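Local coordinates for 2-methyl-3-hydroxypyridine-5-carboxylic acid oxygenase (Mesorhizobium loti, PDB 3ALJ), which probably uses its FAD cofactor and molecular oxygen to oxygenate and open the ring of 2-methyl-3-hydroxypyridine-5-carboxylic acid, at residues A[276-281]-A[331-336]; A[182-187]-A[222-227]; A[40-45]-A[127-132]. One frame throughout, in Å; residues are numbered along the deposited sequence. Where two conformers were deposited one is given.

Contact 1. Residues A[276-281]-A[331-336]; sequences DSWTRG and RIRPIT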
# COMPACT_ATOMS: atom_id res chain seq x y z
N ASP A 276 -20.07 -4.02 2.75
CA ASP A 276 -20.97 -5.20 3.01
C ASP A 276 -20.36 -6.44 2.28
O ASP A 276 -20.34 -7.59 2.78
CB ASP A 276 -22.42 -4.86 2.57
CG ASP A 276 -23.39 -6.01 2.84
OD1 ASP A 276 -23.96 -6.53 1.84
OD2 ASP A 276 -23.57 -6.31 4.03
N SER A 277 -19.96 -6.20 1.04
CA SER A 277 -19.42 -7.24 0.19
C SER A 277 -18.48 -6.68 -0.82
O SER A 277 -18.47 -5.44 -0.97
CB SER A 277 -20.57 -8.06 -0.49
OG SER A 277 -21.14 -7.22 -1.48
N TRP A 278 -17.73 -7.55 -1.47
CA TRP A 278 -16.69 -7.08 -2.48
C TRP A 278 -17.02 -7.45 -3.88
O TRP A 278 -16.27 -7.17 -4.79
CB TRP A 278 -15.32 -7.72 -2.13
CG TRP A 278 -14.74 -7.24 -0.83
CD1 TRP A 278 -15.21 -6.27 0.05
CD2 TRP A 278 -13.55 -7.74 -0.25
NE1 TRP A 278 -14.34 -6.13 1.16
CE2 TRP A 278 -13.32 -7.04 0.95
CE3 TRP A 278 -12.62 -8.69 -0.66
CZ2 TRP A 278 -12.16 -7.26 1.73
CZ3 TRP A 278 -11.51 -8.94 0.13
CH2 TRP A 278 -11.29 -8.23 1.29
N THR A 279 -18.22 -8.05 -4.10
CA THR A 279 -18.52 -8.63 -5.44
C THR A 279 -19.97 -8.34 -5.80
O THR A 279 -20.83 -8.15 -4.92
CB THR A 279 -18.38 -10.17 -5.44
OG1 THR A 279 -19.37 -10.74 -4.55
CG2 THR A 279 -16.95 -10.56 -4.97
N ARG A 280 -20.17 -8.28 -7.10
CA ARG A 280 -21.58 -8.23 -7.59
C ARG A 280 -21.54 -8.78 -9.00
O ARG A 280 -21.00 -8.19 -9.89
CB ARG A 280 -22.15 -6.81 -7.48
CG ARG A 280 -23.68 -6.81 -7.59
CD ARG A 280 -24.22 -7.04 -6.20
NE ARG A 280 -23.70 -6.10 -5.22
CZ ARG A 280 -24.19 -4.89 -4.98
NH1 ARG A 280 -23.64 -4.18 -3.99
NH2 ARG A 280 -25.23 -4.41 -5.64
N GLY A 281 -22.15 -9.96 -9.17
CA GLY A 281 -22.07 -10.55 -10.49
C GLY A 281 -20.63 -10.78 -10.94
O GLY A 281 -19.88 -11.57 -10.28
N ARG A 331 -12.99 -16.83 1.05
CA ARG A 331 -11.69 -17.40 1.43
C ARG A 331 -10.73 -16.38 2.05
O ARG A 331 -10.07 -16.60 3.00
CB ARG A 331 -11.05 -17.99 0.15
CG ARG A 331 -9.70 -18.63 0.41
CD ARG A 331 -9.28 -19.40 -0.77
NE ARG A 331 -8.91 -18.61 -1.96
CZ ARG A 331 -7.64 -18.21 -2.24
NH1 ARG A 331 -6.68 -18.44 -1.34
NH2 ARG A 331 -7.32 -17.55 -3.41
N ILE A 332 -10.70 -15.19 1.38
CA ILE A 332 -9.59 -14.28 1.68
C ILE A 332 -9.99 -13.09 2.54
O ILE A 332 -9.14 -12.45 3.21
CB ILE A 332 -8.96 -13.80 0.25
CG1 ILE A 332 -7.54 -13.62 0.47
CG2 ILE A 332 -9.68 -12.50 -0.38
CD1 ILE A 332 -6.78 -15.07 0.56
N ARG A 333 -11.28 -12.68 2.55
CA ARG A 333 -11.63 -11.45 3.23
C ARG A 333 -11.33 -11.45 4.70
O ARG A 333 -10.93 -10.43 5.23
CB ARG A 333 -13.03 -10.96 2.87
CG ARG A 333 -13.52 -9.89 3.75
CD ARG A 333 -14.94 -9.45 3.44
NE ARG A 333 -15.12 -8.33 4.18
CZ ARG A 333 -16.04 -7.45 4.00
NH1 ARG A 333 -16.95 -7.66 3.04
NH2 ARG A 333 -16.07 -6.42 4.81
N PRO A 334 -11.51 -12.58 5.42
CA PRO A 334 -11.28 -12.48 6.85
C PRO A 334 -9.87 -12.01 7.28
O PRO A 334 -9.73 -11.28 8.27
CB PRO A 334 -11.59 -13.90 7.40
CG PRO A 334 -12.66 -14.40 6.41
CD PRO A 334 -12.12 -13.91 5.05
N ILE A 335 -8.85 -12.40 6.53
CA ILE A 335 -7.49 -11.93 6.84
C ILE A 335 -7.46 -10.37 6.77
O ILE A 335 -6.86 -9.67 7.60
CB ILE A 335 -6.47 -12.53 5.84
CG1 ILE A 335 -6.68 -14.11 5.79
CG2 ILE A 335 -5.09 -12.04 6.22
CD1 ILE A 335 -5.76 -14.71 4.73
N THR A 336 -8.07 -9.82 5.74
CA THR A 336 -8.10 -8.34 5.53
C THR A 336 -8.98 -7.67 6.56
O THR A 336 -8.57 -6.62 7.09
CB THR A 336 -8.65 -8.05 4.13
OG1 THR A 336 -7.63 -8.36 3.15
CG2 THR A 336 -8.91 -6.51 4.02
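The indole of W278 and the guanidinium of R333 lie one over the other, their planes only 14° apart. The whole arginine chain runs across one face of the indole: CB and CG sit above the six-membered ring, CD lies toward the rim, and the guanidinium ends with W278 NE1 over its centre. At the indole edge T336 CB approaches CH2 in the ring plane, at 3.9 Å, and I332 CG2 meets CZ3 at 4.0 Å. The ring of H291 also meets the indole, the planes at about 45°. The guanidinium has the backbone of S277 at its own edge. The start of the overlap is a CH-pi contact, R333 CB lying 3.8 Å from the centroid of the six-membered ring of W278. With CG anti to the backbone N (chi1 168°) and the chain extended as far as NE, the arginine reaches over the indole without folding back.

In the fold, W278 belongs to the connection between strand 267-275 of the seven-stranded sheet and strand 279-280, an outermost strand of the FAD-binding sheet. The contact thus packs that connection against helix 321-349, and W278 also meets N307 of helix 300-314. The helix is kinked at P334, whose ring nitrogen has no hydrogen to give to the preceding turn.

Arginine suits its position because a long apolar chain can cover an aromatic face while its charged end serves polar partners. NE is salt-bridged to D337, NH1 to E329, and NH2 bonds to the carbonyl of L275, which together fix the rotation of the guanidinium over the indole. E329 also accepts a hydrogen bond from W278 N, so one carboxylate holds both the arginine and the tryptophan backbone. T336 presents carbon to the indole while its OG1 is hydrogen-bonded to N307.

Contact 2. Residues A[182-187]-A[222-227]; sequences LIVPRM and LYLGLM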
# COMPACT_ATOMS: atom_id res chain seq x y z
N LEU A 182 7.98 11.90 2.28
CA LEU A 182 8.93 12.48 1.32
C LEU A 182 10.10 11.51 1.13
O LEU A 182 10.42 10.66 1.98
CB LEU A 182 9.58 13.77 1.89
CG LEU A 182 8.63 14.76 2.49
CD1 LEU A 182 9.23 15.90 3.26
CD2 LEU A 182 7.88 15.42 1.37
N ILE A 183 10.74 11.64 -0.06
CA ILE A 183 12.03 11.05 -0.37
C ILE A 183 13.06 12.12 -0.38
O ILE A 183 12.91 13.15 -1.12
CB ILE A 183 12.02 10.25 -1.68
CG1 ILE A 183 10.89 9.19 -1.79
CG2 ILE A 183 13.39 9.64 -1.95
CD1 ILE A 183 10.94 8.09 -0.63
N VAL A 184 14.12 11.90 0.40
CA VAL A 184 15.31 12.78 0.43
C VAL A 184 16.56 11.92 0.29
O VAL A 184 16.56 10.69 0.41
CB VAL A 184 15.40 13.64 1.72
CG1 VAL A 184 14.15 14.53 1.77
CG2 VAL A 184 15.43 12.72 2.97
N PRO A 185 17.71 12.52 -0.02
CA PRO A 185 18.97 11.79 0.03
C PRO A 185 19.27 11.23 1.42
O PRO A 185 18.82 11.82 2.44
CB PRO A 185 20.03 12.89 -0.38
CG PRO A 185 19.26 13.93 -1.01
CD PRO A 185 17.89 13.95 -0.34
N ARG A 186 19.97 10.09 1.44
CA ARG A 186 20.37 9.49 2.71
C ARG A 186 21.22 10.38 3.63
O ARG A 186 21.07 10.28 4.84
CB ARG A 186 21.12 8.21 2.45
CG ARG A 186 20.24 7.08 1.82
CD ARG A 186 19.32 6.37 2.84
NE ARG A 186 19.98 5.85 4.02
CZ ARG A 186 20.54 4.65 4.12
NH1 ARG A 186 20.57 3.73 3.13
NH2 ARG A 186 21.06 4.33 5.29
N MET A 187 22.10 11.21 3.04
CA MET A 187 23.04 12.04 3.80
C MET A 187 23.77 11.21 4.85
O MET A 187 23.97 11.69 5.98
CB MET A 187 22.30 13.22 4.48
CG MET A 187 21.32 14.03 3.55
SD MET A 187 22.20 14.65 2.11
CE MET A 187 23.17 16.03 2.90
N LEU A 222 16.14 8.01 1.04
CA LEU A 222 15.55 7.87 2.41
C LEU A 222 14.06 8.30 2.36
O LEU A 222 13.72 9.35 1.88
CB LEU A 222 16.24 8.81 3.38
CG LEU A 222 15.67 8.87 4.81
CD1 LEU A 222 15.84 7.54 5.52
CD2 LEU A 222 16.51 9.93 5.58
N TYR A 223 13.16 7.47 2.86
CA TYR A 223 11.71 7.75 2.99
C TYR A 223 11.53 8.26 4.41
O TYR A 223 11.87 7.54 5.40
CB TYR A 223 11.00 6.44 2.67
CG TYR A 223 9.52 6.35 3.09
CD1 TYR A 223 8.67 7.46 3.06
CD2 TYR A 223 9.03 5.10 3.45
CE1 TYR A 223 7.29 7.29 3.48
CE2 TYR A 223 7.70 4.92 3.84
CZ TYR A 223 6.87 6.02 3.83
OH TYR A 223 5.53 5.88 4.23
N LEU A 224 10.99 9.46 4.49
CA LEU A 224 10.59 10.02 5.79
C LEU A 224 9.12 10.22 5.85
O LEU A 224 8.51 10.67 4.87
CB LEU A 224 11.19 11.41 6.02
CG LEU A 224 12.72 11.43 6.11
CD1 LEU A 224 13.21 12.88 6.29
CD2 LEU A 224 13.19 10.50 7.32
N GLY A 225 8.52 9.92 7.00
CA GLY A 225 7.07 10.23 7.26
C GLY A 225 7.08 11.17 8.42
O GLY A 225 7.52 10.79 9.51
N LEU A 226 6.61 12.39 8.23
CA LEU A 226 6.63 13.44 9.28
C LEU A 226 5.21 13.57 9.78
O LEU A 226 4.33 14.02 8.98
CB LEU A 226 7.20 14.79 8.75
CG LEU A 226 8.70 14.99 8.81
CD1 LEU A 226 9.50 13.93 8.16
CD2 LEU A 226 9.01 16.39 8.09
N MET A 227 4.88 13.16 11.01
CA MET A 227 3.52 13.12 11.49
C MET A 227 3.29 14.05 12.63
O MET A 227 3.96 13.95 13.72
CB MET A 227 3.31 11.71 11.93
CG MET A 227 3.60 10.73 10.85
SD MET A 227 3.33 9.03 11.37
CE MET A 227 4.73 8.12 10.61
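Main-chain hydrogen bonds join L182 and V184 to L224 and L222, two bonds to each pair. L182 with L224 and V184 with L222 are antiparallel hydrogen-bonded pairs, with L224 N to L182 O at 2.8 Å and V184 N to L222 O at 3.0 Å. Between them I183 and Y223 form the non-hydrogen-bonded pair. Strands 170-185 and 221-228 are neighbours in the mixed seven-stranded sheet, although two other strands lie between them in the sequence, and the 135° between the local strand directions is consistent with marked twist here.

Weaker CA-H...O contacts fill the intervals of this ladder. Y223 CA points its hydrogen at L182 O from 3.3 Å, and I183 CA does the same to L222 O at an equal 3.3 Å. Each of these carbonyls therefore has both an amide and a carbon donor.

Apolar packing divides between the two faces. On one, V184 CG2 touches L222 CD2 and L224 CD1, each at 4.0 Å; helix 253-260 covers this side through A259 and C255, so branched aliphatic side chains suit it. V184 and L222 lie alongside each other, pointing the same way. On the other face I183 CD1 meets Y223 CB at 3.7 Å: chi1 (-52°) sets CG1 beside the backbone N and chi2 (-59°) turns CD1 toward the neighbouring strand. The tyrosine side chain lies about 5 Å from FAD at its nearest atoms.

At the strand end R186 adds a polar side chain. Bent at chi2 and chi3, it crosses L222 at about a right angle, and forms a salt bridge with D197 and a hydrogen bond to the carbonyl of N218. The backbone bonds join the strands in a way that hardly depends on sequence, while the side chains decide what each face packs against and the arginine ties the end of strand 170-185 to the loop before strand 221-228.

Contact 3. Residues A[40-45]-A[127-132]; sequences HEKSSE and NSEAVA. With FAD (flavin-adenine dinucleotide), chain B.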
# COMPACT_ATOMS: atom_id res chain seq x y z
N HIS A 40 -7.30 0.11 -17.40
CA HIS A 40 -7.64 1.49 -17.62
C HIS A 40 -7.21 2.37 -16.45
O HIS A 40 -7.78 2.20 -15.33
CB HIS A 40 -9.13 1.60 -17.85
CG HIS A 40 -9.60 0.75 -19.00
ND1 HIS A 40 -9.59 1.21 -20.33
CD2 HIS A 40 -9.92 -0.58 -19.04
CE1 HIS A 40 -9.93 0.18 -21.12
NE2 HIS A 40 -10.19 -0.90 -20.37
N GLU A 41 -6.26 3.26 -16.67
CA GLU A 41 -5.85 4.22 -15.64
C GLU A 41 -6.42 5.62 -15.97
O GLU A 41 -6.13 6.10 -17.09
CB GLU A 41 -4.27 4.24 -15.57
CG GLU A 41 -3.72 5.40 -14.79
CD GLU A 41 -4.27 5.49 -13.37
OE1 GLU A 41 -4.69 6.56 -12.89
OE2 GLU A 41 -4.23 4.43 -12.66
N LYS A 42 -7.09 6.22 -15.02
CA LYS A 42 -7.67 7.57 -15.23
C LYS A 42 -6.66 8.64 -15.48
O LYS A 42 -6.85 9.55 -16.32
CB LYS A 42 -8.59 7.87 -14.04
CG LYS A 42 -9.01 9.37 -13.94
CD LYS A 42 -9.90 9.56 -12.64
CE LYS A 42 -9.14 9.27 -11.38
NZ LYS A 42 -9.97 9.77 -10.18
N SER A 43 -5.55 8.61 -14.75
CA SER A 43 -4.52 9.67 -14.84
C SER A 43 -3.83 9.62 -16.18
O SER A 43 -3.88 8.64 -16.96
CB SER A 43 -3.51 9.49 -13.69
OG SER A 43 -4.25 9.78 -12.52
N SER A 44 -3.24 10.79 -16.47
CA SER A 44 -2.61 10.92 -17.79
C SER A 44 -1.31 10.22 -17.91
O SER A 44 -0.81 10.06 -19.00
CB SER A 44 -2.37 12.39 -18.13
OG SER A 44 -1.41 12.91 -17.24
N GLU A 45 -0.74 9.76 -16.76
CA GLU A 45 0.53 9.03 -16.80
C GLU A 45 0.32 7.88 -15.78
O GLU A 45 -0.55 8.00 -14.90
CB GLU A 45 1.72 9.85 -16.24
CG GLU A 45 2.05 11.05 -16.99
CD GLU A 45 3.22 11.75 -16.34
OE1 GLU A 45 4.15 12.08 -17.12
OE2 GLU A 45 3.20 11.94 -15.07
N ASN A 127 -5.38 8.05 -19.28
CA ASN A 127 -6.52 8.98 -19.59
C ASN A 127 -7.77 8.16 -19.86
O ASN A 127 -8.64 8.48 -20.75
CB ASN A 127 -6.23 9.80 -20.90
CG ASN A 127 -5.07 10.71 -20.77
OD1 ASN A 127 -4.09 10.65 -21.55
ND2 ASN A 127 -5.15 11.50 -19.84
N SER A 128 -7.99 7.05 -19.09
CA SER A 128 -9.06 6.11 -19.34
C SER A 128 -9.74 5.76 -18.03
O SER A 128 -9.25 4.93 -17.21
CB SER A 128 -8.42 4.85 -19.98
OG SER A 128 -9.52 3.98 -20.47
N GLU A 129 -10.79 6.49 -17.75
CA GLU A 129 -11.48 6.39 -16.45
C GLU A 129 -12.70 5.57 -16.51
O GLU A 129 -13.61 5.83 -17.38
CB GLU A 129 -11.87 7.84 -15.94
CG GLU A 129 -12.65 7.82 -14.59
CD GLU A 129 -13.20 9.14 -14.19
OE1 GLU A 129 -13.27 10.06 -15.05
OE2 GLU A 129 -13.57 9.26 -13.02
N ALA A 130 -12.88 4.60 -15.65
CA ALA A 130 -14.12 3.82 -15.53
C ALA A 130 -15.08 4.63 -14.70
O ALA A 130 -14.81 5.09 -13.59
CB ALA A 130 -13.92 2.47 -14.78
N VAL A 131 -16.27 4.95 -15.29
CA VAL A 131 -17.24 5.82 -14.54
C VAL A 131 -18.45 4.99 -14.14
O VAL A 131 -19.14 5.37 -13.14
CB VAL A 131 -17.66 7.09 -15.33
CG1 VAL A 131 -16.46 7.94 -15.65
CG2 VAL A 131 -18.39 6.70 -16.55
N ALA A 132 -18.69 3.86 -14.80
CA ALA A 132 -19.79 3.02 -14.37
C ALA A 132 -19.52 1.59 -14.65
O ALA A 132 -18.76 1.25 -15.59
CB ALA A 132 -21.14 3.51 -14.99
PA FAD B . -4.45 3.17 -5.48
O1A FAD B . -3.00 2.94 -5.18
O2A FAD B . -5.10 4.32 -4.97
O5B FAD B . -4.56 3.15 -7.07
C5B FAD B . -5.85 3.38 -7.74
C4B FAD B . -5.40 3.81 -9.12
O4B FAD B . -6.69 3.94 -9.81
C3B FAD B . -4.77 5.15 -9.21
O3B FAD B . -3.63 5.13 -10.08
C2B FAD B . -5.95 6.08 -9.68
O2B FAD B . -5.50 7.21 -10.45
C1B FAD B . -6.72 5.20 -10.61
N9A FAD B . -8.12 5.47 -10.65
C8A FAD B . -8.94 6.01 -9.68
N7A FAD B . -10.22 6.03 -10.08
C5A FAD B . -10.23 5.49 -11.36
C6A FAD B . -11.26 5.17 -12.24
N6A FAD B . -12.57 5.48 -11.93
N1A FAD B . -10.91 4.61 -13.40
C2A FAD B . -9.64 4.36 -13.73
N3A FAD B . -8.58 4.61 -12.91
C4A FAD B . -8.92 5.15 -11.71
N1 FAD B . 0.47 0.04 2.24
C2 FAD B . 1.46 -0.84 2.38
O2 FAD B . 1.39 -2.01 1.98
N3 FAD B . 2.64 -0.45 3.02
C4 FAD B . 2.83 0.85 3.48
O4 FAD B . 3.99 1.19 3.92
C4X FAD B . 1.77 1.73 3.33
N5 FAD B . 1.87 3.05 3.89
C5X FAD B . 0.79 3.90 3.80
C6 FAD B . 0.81 5.16 4.43
C7 FAD B . -0.24 6.03 4.29
C7M FAD B . -0.17 7.42 4.98
C8 FAD B . -1.37 5.66 3.59
C8M FAD B . -2.58 6.60 3.43
C9 FAD B . -1.41 4.41 2.96
C9A FAD B . -0.34 3.49 3.10
N10 FAD B . -0.37 2.16 2.49
C10 FAD B . 0.65 1.31 2.67
C1' FAD B . -1.64 1.72 1.74
C2' FAD B . -1.41 1.87 0.25
O2' FAD B . -1.04 3.23 -0.05
C3' FAD B . -2.73 1.61 -0.50
O3' FAD B . -3.47 0.58 0.25
C4' FAD B . -2.57 1.08 -1.86
O4' FAD B . -1.89 2.11 -2.64
C5' FAD B . -3.89 0.84 -2.53
O5' FAD B . -3.65 0.36 -3.85
P FAD B . -4.88 0.36 -4.84
O1P FAD B . -4.33 -0.12 -6.12
O2P FAD B . -6.08 -0.32 -4.26
O3P FAD B . -5.31 1.91 -4.95
O HOH W 1 -12.68 8.69 -10.53
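E41 O accepts a hydrogen bond from S128 N at 2.9 Å, joining the two segments beside the adenosine half of FAD. This is the Rossmann-type dinucleotide site, in which an acid just after the second strand, here 36-40, holds the adenine ribose. E41 fills that role: FAD O2B donates to E41 OE1 at 2.7 Å and FAD O3B to E41 OE2, also at 2.7 Å. Glutamate suits the place because its two oxygens match the two neighbouring hydroxyls. S43 N bonds to OE1 and G19 N, from the glycine-rich turn, to OE2, so the carboxylate is fixed in its rotation.

The inner side is tight and polar atoms there are well matched. A130 reads the adenine edge with its backbone alone, A130 N giving to FAD N1A at 3.0 Å while FAD N6A gives to A130 O at 2.8 Å; the small side chain is consistent with so close an approach. Farther from the adenine, the buried H40 ND1 and S128 OG share a hydrogen bond of 2.8 Å at the imidazole edge. H40 NE2 is taken by E15, so both ring nitrogens have partners.

Toward solvent the contact loosens. N127 N still bonds to S43 O, but its side chain merely lays ND2 against S44 CA and CB. K42 and E129 lie side by side, pointing the same way; their chains touch, K42 CG on E129 CB and K42 CD on the E129 carboxylate carbon, their charged ends apart. Bent at chi3 (64°), K42 lies over one face of the adenine, from CB near N3A to CE near N7A. E129 is salt-bridged to K161, and what joins it to K42 is a single water, which accepts from K42 NZ at 2.9 Å and donates to E129 OE2 at 2.7 Å.

Contact 2 is the most buried of the three and lies in the seven-stranded sheet, held by a regular backbone ladder and aliphatic side chains. Contacts 1 and 3 are partly buried and both belong to the FAD-binding part of the fold, but share no strand or helix: 276-281 leads into strand 279-280 on one margin of its sheet, whereas 40-45 runs on from the end of strand 36-40 toward the other. Side chains carry contact 1, through an aromatic face and an arginine; main-chain bonds and a bound nucleotide carry contact 3. Contacts 1 and 2 lie on opposite sides of the chain's centre, about 35 Å apart between centres, and none of the three touches another.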